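Side-chain contact in mbGIPC protein (Monosiga brevicollis, PDB 6X1X), which carries a PDZ domain of the GIPC family, a module that probably binds the C-terminal tails of partner proteins in signalling: residues Glu75-Ile78 with Gly79-Phe82. Numbering follows the deposited sequence. Where two conformers were deposited one is given.
Sequences EIPI and GSEF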
ATOM      1  N   GLU A  75      11.797  -0.043  -6.292  1.00  4.93           N
ATOM      2  CA  GLU A  75      12.956   0.804  -6.538  1.00  5.78           C
ATOM      3  C   GLU A  75      13.440   1.540  -5.299  1.00  5.26           C
ATOM      4  O   GLU A  75      14.603   1.954  -5.261  1.00  6.77           O
ATOM      5  CB  GLU A  75      12.669   1.790  -7.669  1.00  5.16           C
ATOM      6  CG  GLU A  75      12.663   1.094  -9.013  1.00  5.53           C
ATOM      7  CD  GLU A  75      12.194   1.953 -10.180  1.00  6.30           C
ATOM      8  OE1 GLU A  75      11.811   3.137  -9.994  1.00  5.64           O
ATOM      9  OE2 GLU A  75      12.202   1.427 -11.311  1.00  6.20           O
ATOM     10  N   ILE A  76      12.595   1.713  -4.287  1.00  5.27           N
ATOM     11  CA  ILE A  76      12.997   2.415  -3.068  1.00  5.52           C
ATOM     12  C   ILE A  76      14.243   1.755  -2.494  1.00  5.70           C
ATOM     13  O   ILE A  76      14.240   0.540  -2.257  1.00  5.59           O
ATOM     14  CB  ILE A  76      11.866   2.428  -2.033  1.00  5.36           C
ATOM     15  CG1 ILE A  76      10.673   3.228  -2.566  1.00  7.30           C
ATOM     16  CG2 ILE A  76      12.370   2.981  -0.697  1.00  6.67           C
ATOM     17  CD1 ILE A  76       9.420   3.083  -1.751  1.00  8.21           C
ATOM     18  N   PRO A  77      15.327   2.493  -2.269  1.00  6.54           N
ATOM     19  CA  PRO A  77      16.542   1.857  -1.753  1.00  6.62           C
ATOM     20  C   PRO A  77      16.341   1.319  -0.346  1.00  7.48           C
ATOM     21  O   PRO A  77      15.647   1.914   0.481  1.00  7.24           O
ATOM     22  CB  PRO A  77      17.578   2.988  -1.776  1.00  8.95           C
ATOM     23  CG  PRO A  77      17.065   3.949  -2.811  1.00 12.17           C
ATOM     24  CD  PRO A  77      15.567   3.890  -2.674  1.00  8.03           C
ATOM     25  N   ILE A  78      16.962   0.170  -0.082  1.00  6.36           N
ATOM     26  CA  ILE A  78      16.929  -0.398   1.255  1.00  7.13           C
ATOM     27  C   ILE A  78      17.541   0.594   2.232  1.00  7.32           C
ATOM     28  O   ILE A  78      18.577   1.220   1.957  1.00  8.43           O
ATOM     29  CB  ILE A  78      17.657  -1.752   1.253  1.00  7.55           C
ATOM     30  CG1 ILE A  78      16.889  -2.754   0.391  1.00  8.12           C
ATOM     31  CG2 ILE A  78      17.824  -2.269   2.671  1.00 10.12           C
ATOM     32  CD1 ILE A  78      17.649  -4.024   0.126  1.00  8.67           C
ATOM     33  N   GLY A  79      16.882   0.756   3.377  1.00  6.99           N
ATOM     34  CA  GLY A  79      17.278   1.714   4.382  1.00  8.86           C
ATOM     35  C   GLY A  79      16.533   3.024   4.305  1.00  9.84           C
ATOM     36  O   GLY A  79      16.625   3.830   5.242  1.00 12.80           O
ATOM     37  N   SER A  80      15.791   3.252   3.232  1.00  8.57           N
ATOM     38  CA  SER A  80      15.057   4.493   3.060  1.00  9.20           C
ATOM     39  C   SER A  80      13.713   4.431   3.759  1.00  8.10           C
ATOM     40  O   SER A  80      13.055   3.390   3.786  1.00  8.65           O
ATOM     41  CB  SER A  80      14.779   4.725   1.576  1.00 11.55           C
ATOM     42  OG  SER A  80      15.970   4.770   0.821  1.00 21.63           O
ATOM     43  N   GLU A  81      13.302   5.563   4.300  1.00  8.08           N
ATOM     44  CA  GLU A  81      11.912   5.748   4.677  0.50  9.03           C
ATOM     45  C   GLU A  81      11.113   6.121   3.437  1.00  8.47           C
ATOM     46  O   GLU A  81      11.641   6.696   2.480  1.00 11.70           O
ATOM     47  CB  GLU A  81      11.785   6.876   5.701  0.50 12.02           C
ATOM     48  CG  GLU A  81      12.604   6.670   6.963  0.50 18.32           C
ATOM     49  CD  GLU A  81      12.489   7.833   7.931  0.50 21.66           C
ATOM     50  OE1 GLU A  81      11.499   8.588   7.842  0.50 22.17           O
ATOM     51  OE2 GLU A  81      13.396   7.994   8.778  0.50 25.38           O
ATOM     52  N   PHE A  82       9.833   5.765   3.441  1.00  7.28           N
ATOM     53  CA  PHE A  82       8.935   6.203   2.385  1.00  7.02           C
ATOM     54  C   PHE A  82       7.563   6.436   2.986  1.00  6.10           C
ATOM     55  O   PHE A  82       7.241   5.936   4.069  1.00  7.50           O
ATOM     56  CB  PHE A  82       8.877   5.226   1.198  1.00  7.61           C
ATOM     57  CG  PHE A  82       8.220   3.897   1.511  1.00  6.78           C
ATOM     58  CD1 PHE A  82       8.941   2.876   2.105  1.00  7.33           C
ATOM     59  CD2 PHE A  82       6.889   3.671   1.183  1.00  7.61           C
ATOM     60  CE1 PHE A  82       8.337   1.650   2.375  1.00  8.61           C
ATOM     61  CE2 PHE A  82       6.281   2.444   1.448  1.00  8.48           C
ATOM     62  CZ  PHE A  82       7.007   1.439   2.046  1.00  9.70           C
TER
HETATM   63  O   HOH W   1      19.031   4.092   1.952  1.00 30.85           O
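Ile-76 meets Phe-82 with the end of its longer branch: CD1 rests over one face of the ring, 4.0 Å from the centroid of Phe-82 and 27° off the ring normal, a CH-pi contact. It sits toward the root of the ring, with Ile-76 CD1 only 3.6 Å from Phe-82 CG, and the two side chains cross at about a right angle. The shorter branch takes a different partner. Ile-76 CG2 lies anti to its own backbone N and packs on Ser-80 CB at 3.7 Å, so one isoleucine touches two residues of the returning chain. Lys-13, from the loop after strand 6-12, takes the carbonyl of Ile-76 through its NZ.

Pro-77 opens a type II turn that closes at Ser-80, and its carbonyl O is gripped twice. Ser-80 N donates to Pro-77 O over 3.1 Å. The hydroxyl Ser-80 OG donates to the same Pro-77 O at 2.9 Å, coming from above the carbonyl plane, on the face that the amide also uses. This is possible because OG turns back beside the backbone N of Ser-80 (chi1 -58°), which also brings it to 3.5 Å from Pro-77 CB.

Ile-78 occupies the first central position of the turn; its CB bond points away from residues 79-82, and the side chain touches Pro-16. Its carbonyl O accepts from a water that also makes a weak bond to Ser-80 OG. Gly-79 takes the second central position with the positive phi (96°) that belongs to the third residue of a type II turn.

The turn joins helix 66-75 to strand 81-87 of the PDZ fold. With both the N-H and the hydroxyl of Ser-80 on one oxygen, the peptide between Pro-77 and Ile-78 should resist rotation, while the buried contact of Ile-76 with Phe-82 is purely apolar.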